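Local structure of cytolethal distending toxin protein B (Haemophilus ducreyi, 1SR4) at residues 5-10 against 171-176; 37-42 against 98-103. The protein probably acts as a DNase I-like nuclease, the presumed catalytic subunit of a bacterial genotoxin that damages the DNA of host cells. All coordinates share one frame; numbering follows the deposited sequence.

How the interactions relate
Both interactions belong to the two-sheet sandwich of the DNase I-like fold, and their centres lie about 8 Å apart near the middle of the chain. Interaction 1 packs one sheet on the other, strand 7-11 facing strand 171-175. Interaction 2 lies within the first sheet, where strand 39-43 pairs with 98-102. Strands 7-11 and 39-43 are parallel neighbours, so the two contacts meet directly: Ala8 O lies 2.8 Å from Met41 N, a probable hydrogen bond. Along the chain the order is 5-10, 37-42, 98-103, 171-176, with both halves of interaction 2 falling between those of interaction 1. Interaction 2 thus builds the sheet whose inner face interaction 1 packs against the second sheet.

Interaction 1 of 2, residues 5-10 against 171-176; sequences FKVATW and SWMVVG
Thr9 and Val175 make the tight end of this contact: Thr9 CB lies 3.4 Å from Val175 CG1, closer than carbons usually pack. Thr9 CG2 closes on the same methyl at 3.8 Å, so CG1 is pressed against the side of the threonine. With OG1 anti to the backbone N (chi1 -176°), the hydroxyl is directed at the backbone of Gly176, and OG1 is 3.5 Å from Gly176 CA. Glycine suits this turning point, since its backbone angles would jam a CB against the carbonyl of Val175. The buried hydroxyl finds its polar partner in Gln43 NE2, a hydrogen bond within its own sheet.

This is the interior of the DNase I-like sandwich, where strands 7-10 and 171-175 come from different sheets and run nearly parallel, 23° apart. Their axes approach to 8.6 Å, too far for backbone pairing, and side chains fill the gap.

Toward Val7 the fit is looser, at ordinary van der Waals distances. Val7 and Met173 reach toward each other tip to tip, CG2 of the valine 4.0 Å from SD of the methionine. Beyond CG the methionine chain is extended (chi2 178°), which carries its sulfur and methyl across the gap; Met173 CE ends 4.1 Å from Val7 CG1. Branched Val175 fills the short distance to Thr9, whereas the longer, unbranched Met173 spans the gap to Val7. Val7 CG1 also meets Val175 CG2 at 4.1 Å. This looser end is no solvent side, for Phe134 covers Val7 and Phe257 covers Met173.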
# COMPACT_ATOMS: atom_id res chain seq x y z
N PHE B 5 17.26 -8.17 3.45
CA PHE B 5 15.98 -8.05 2.74
C PHE B 5 15.01 -7.01 3.29
O PHE B 5 14.99 -6.73 4.49
CB PHE B 5 15.21 -9.38 2.78
CG PHE B 5 15.87 -10.51 2.06
CD1 PHE B 5 15.43 -10.90 0.80
CD2 PHE B 5 16.91 -11.21 2.66
CE1 PHE B 5 16.02 -11.99 0.15
CE2 PHE B 5 17.49 -12.30 2.01
CZ PHE B 5 17.05 -12.69 0.76
N LYS B 6 14.21 -6.45 2.38
CA LYS B 6 13.14 -5.54 2.76
C LYS B 6 11.94 -6.48 2.70
O LYS B 6 11.55 -6.95 1.62
CB LYS B 6 12.98 -4.41 1.73
CG LYS B 6 14.11 -3.38 1.77
CD LYS B 6 13.77 -2.17 0.90
CE LYS B 6 14.67 -0.99 1.22
NZ LYS B 6 16.11 -1.30 0.96
N VAL B 7 11.38 -6.77 3.86
CA VAL B 7 10.25 -7.69 3.96
C VAL B 7 9.02 -6.89 4.36
O VAL B 7 9.13 -5.93 5.11
CB VAL B 7 10.53 -8.76 5.03
CG1 VAL B 7 9.31 -9.72 5.16
CG2 VAL B 7 11.80 -9.54 4.66
N ALA B 8 7.85 -7.27 3.84
CA ALA B 8 6.61 -6.57 4.18
C ALA B 8 5.47 -7.55 4.24
O ALA B 8 5.57 -8.68 3.77
CB ALA B 8 6.29 -5.46 3.15
N THR B 9 4.36 -7.10 4.80
CA THR B 9 3.18 -7.93 4.90
C THR B 9 1.97 -7.02 4.77
O THR B 9 2.01 -5.85 5.15
CB THR B 9 3.12 -8.64 6.29
OG1 THR B 9 1.99 -9.52 6.34
CG2 THR B 9 2.97 -7.60 7.42
N TRP B 10 0.89 -7.57 4.22
CA TRP B 10 -0.36 -6.85 4.08
C TRP B 10 -1.50 -7.86 3.99
O TRP B 10 -1.40 -8.83 3.24
CB TRP B 10 -0.38 -5.95 2.84
CG TRP B 10 -1.62 -5.09 2.78
CD1 TRP B 10 -2.16 -4.36 3.82
CD2 TRP B 10 -2.49 -4.87 1.65
NE1 TRP B 10 -3.30 -3.71 3.40
CE2 TRP B 10 -3.53 -4.01 2.08
CE3 TRP B 10 -2.49 -5.32 0.32
CZ2 TRP B 10 -4.57 -3.59 1.22
CZ3 TRP B 10 -3.52 -4.89 -0.54
CH2 TRP B 10 -4.54 -4.04 -0.08
N SER B 171 18.21 -18.95 8.94
CA SER B 171 17.55 -17.89 9.68
C SER B 171 16.12 -17.95 9.12
O SER B 171 15.94 -18.24 7.93
CB SER B 171 18.17 -16.53 9.36
OG SER B 171 19.39 -16.34 10.05
N TRP B 172 15.12 -17.72 9.95
CA TRP B 172 13.74 -17.74 9.48
C TRP B 172 12.94 -16.59 10.09
O TRP B 172 13.22 -16.15 11.20
CB TRP B 172 13.04 -19.08 9.77
CG TRP B 172 13.16 -19.61 11.18
CD1 TRP B 172 14.10 -20.49 11.65
CD2 TRP B 172 12.26 -19.37 12.27
NE1 TRP B 172 13.83 -20.81 12.96
CE2 TRP B 172 12.72 -20.14 13.36
CE3 TRP B 172 11.12 -18.57 12.43
CZ2 TRP B 172 12.07 -20.14 14.60
CZ3 TRP B 172 10.47 -18.57 13.67
CH2 TRP B 172 10.95 -19.36 14.74
N MET B 173 11.94 -16.13 9.34
CA MET B 173 11.09 -15.00 9.71
C MET B 173 9.63 -15.36 9.41
O MET B 173 9.30 -15.72 8.29
CB MET B 173 11.50 -13.81 8.85
CG MET B 173 11.33 -12.48 9.47
SD MET B 173 11.92 -11.23 8.30
CE MET B 173 11.03 -9.89 8.89
N VAL B 174 8.76 -15.25 10.42
CA VAL B 174 7.35 -15.56 10.28
C VAL B 174 6.62 -14.21 10.30
O VAL B 174 6.64 -13.52 11.31
CB VAL B 174 6.89 -16.46 11.45
CG1 VAL B 174 5.41 -16.79 11.30
CG2 VAL B 174 7.73 -17.72 11.48
N VAL B 175 6.00 -13.86 9.18
CA VAL B 175 5.34 -12.55 9.03
C VAL B 175 3.88 -12.63 8.62
O VAL B 175 3.52 -13.35 7.69
CB VAL B 175 6.07 -11.73 7.95
CG1 VAL B 175 5.54 -10.30 7.92
CG2 VAL B 175 7.58 -11.78 8.21
N GLY B 176 3.02 -11.87 9.29
CA GLY B 176 1.63 -11.91 8.90
C GLY B 176 0.67 -11.36 9.92
O GLY B 176 1.04 -10.56 10.77

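Interaction 2 of 2, residues 37-42 against 98-103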
# COMPACT_ATOMS: atom_id res chain seq x y z
N ALA B 37 9.43 -3.67 -1.37
CA ALA B 37 9.80 -4.91 -0.70
C ALA B 37 10.39 -5.94 -1.63
O ALA B 37 9.97 -6.07 -2.78
CB ALA B 37 8.58 -5.52 0.03
N ASP B 38 11.37 -6.68 -1.12
CA ASP B 38 11.98 -7.78 -1.86
C ASP B 38 11.07 -9.01 -1.70
O ASP B 38 11.03 -9.89 -2.57
CB ASP B 38 13.33 -8.13 -1.24
CG ASP B 38 14.32 -7.01 -1.37
OD1 ASP B 38 14.65 -6.67 -2.52
OD2 ASP B 38 14.76 -6.48 -0.34
N ILE B 39 10.37 -9.04 -0.57
CA ILE B 39 9.48 -10.13 -0.23
C ILE B 39 8.27 -9.53 0.46
O ILE B 39 8.41 -8.80 1.43
CB ILE B 39 10.15 -11.13 0.74
CG1 ILE B 39 11.37 -11.77 0.05
CG2 ILE B 39 9.14 -12.20 1.17
CD1 ILE B 39 12.28 -12.53 0.97
N LEU B 40 7.09 -9.85 -0.05
CA LEU B 40 5.85 -9.36 0.52
C LEU B 40 4.91 -10.51 0.86
O LEU B 40 4.59 -11.31 -0.02
CB LEU B 40 5.15 -8.45 -0.49
CG LEU B 40 3.70 -8.08 -0.17
CD1 LEU B 40 3.64 -7.16 1.05
CD2 LEU B 40 3.08 -7.38 -1.41
N MET B 41 4.48 -10.62 2.11
CA MET B 41 3.53 -11.68 2.46
C MET B 41 2.12 -11.10 2.37
O MET B 41 1.87 -9.96 2.77
CB MET B 41 3.76 -12.24 3.88
CG MET B 41 4.82 -11.56 4.76
SD MET B 41 6.55 -11.81 4.30
CE MET B 41 6.40 -13.51 3.58
N VAL B 42 1.20 -11.89 1.82
CA VAL B 42 -0.18 -11.46 1.66
C VAL B 42 -1.15 -12.45 2.31
O VAL B 42 -0.98 -13.67 2.18
CB VAL B 42 -0.57 -11.34 0.16
CG1 VAL B 42 -1.94 -10.68 0.03
CG2 VAL B 42 0.48 -10.50 -0.59
N LEU B 98 -3.33 -17.60 0.96
CA LEU B 98 -2.04 -17.02 1.32
C LEU B 98 -1.15 -16.91 0.09
O LEU B 98 -1.23 -17.75 -0.82
CB LEU B 98 -1.33 -17.88 2.37
CG LEU B 98 -1.98 -17.99 3.76
CD1 LEU B 98 -1.26 -19.06 4.58
CD2 LEU B 98 -1.95 -16.65 4.46
N ALA B 99 -0.30 -15.89 0.07
CA ALA B 99 0.61 -15.69 -1.04
C ALA B 99 1.88 -15.03 -0.56
O ALA B 99 1.90 -14.35 0.48
CB ALA B 99 -0.04 -14.81 -2.11
N ILE B 100 2.96 -15.24 -1.32
CA ILE B 100 4.22 -14.60 -1.03
C ILE B 100 4.74 -14.13 -2.36
O ILE B 100 4.87 -14.92 -3.30
CB ILE B 100 5.28 -15.55 -0.42
CG1 ILE B 100 4.85 -16.05 0.95
CG2 ILE B 100 6.61 -14.76 -0.24
CD1 ILE B 100 5.80 -17.08 1.55
N VAL B 101 5.02 -12.83 -2.46
CA VAL B 101 5.57 -12.25 -3.69
C VAL B 101 7.05 -12.04 -3.40
O VAL B 101 7.41 -11.46 -2.38
CB VAL B 101 4.96 -10.87 -4.03
CG1 VAL B 101 5.57 -10.35 -5.36
CG2 VAL B 101 3.44 -10.97 -4.13
N SER B 102 7.90 -12.50 -4.31
CA SER B 102 9.34 -12.38 -4.14
C SER B 102 10.02 -11.98 -5.45
O SER B 102 9.65 -12.47 -6.53
CB SER B 102 9.89 -13.73 -3.67
OG SER B 102 11.28 -13.65 -3.40
N ARG B 103 11.02 -11.12 -5.35
CA ARG B 103 11.78 -10.71 -6.54
C ARG B 103 12.61 -11.91 -6.99
O ARG B 103 12.75 -12.17 -8.18
CB ARG B 103 12.77 -9.58 -6.22
CG ARG B 103 12.23 -8.42 -5.41
CD ARG B 103 11.31 -7.50 -6.19
NE ARG B 103 11.61 -7.44 -7.62
CZ ARG B 103 11.06 -6.55 -8.45
NH1 ARG B 103 10.21 -5.65 -7.99
NH2 ARG B 103 11.32 -6.61 -9.75
O HOH W 1 13.35 -11.74 -3.07
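Leu40 and Val101 form a hydrogen-bonded pair of an antiparallel ladder within one sheet of the DNase I-like sandwich, the strands running at 168° to each other. Leu40 N to Val101 O and Val101 N to Leu40 O are both 2.9 Å, the second nearly straight at 172°. Val42 and Ala99 make the next hydrogen-bonded pair, with donors tilted from the carbonyl planes. Beyond the strand end, Arg103 N donates to Asp38 O over 3.0 Å. At the non-hydrogen-bonded pairs, CA-H groups approach carbonyls instead, as Ile39 CA does Val101 O at 3.3 Å.

Apolar packing divides between the faces. Ile39, Met41 and Ile100 point into the sandwich, toward Phe134 and Thr136 of the other sheet. The side chains of Ile39 and Ile100 run side by side, Ile39 CG2 3.9 Å from Ile100 CG2. Met41 bends at both chi2 (-71°) and chi3, which brings CE alongside Ile100, 4.0 Å from its CG1; a flexible thioether can fold down along a rigid branched neighbour. Leu40 and Val101 occupy the other face beneath helix 20-31, joined there by Val42 and the small Ala99. The beta-branched Ile39, Val42, Ile100 and Val101 suit an extended backbone.

Polar side chains gather at the end near Asp38. Asp38 OD2 accepts a hydrogen bond from the backbone N of Lys6, and Arg103 hydrogen-bonds Asn80 through NH2; Arg103 lays CG against Asp38 O, and the two charged groups make no salt bridge. Ser102 OG bonds Arg104 O. A water donates to Ser102 OG at 2.8 Å and to Asp38 O, so that this carbonyl takes both the water and Arg103 N.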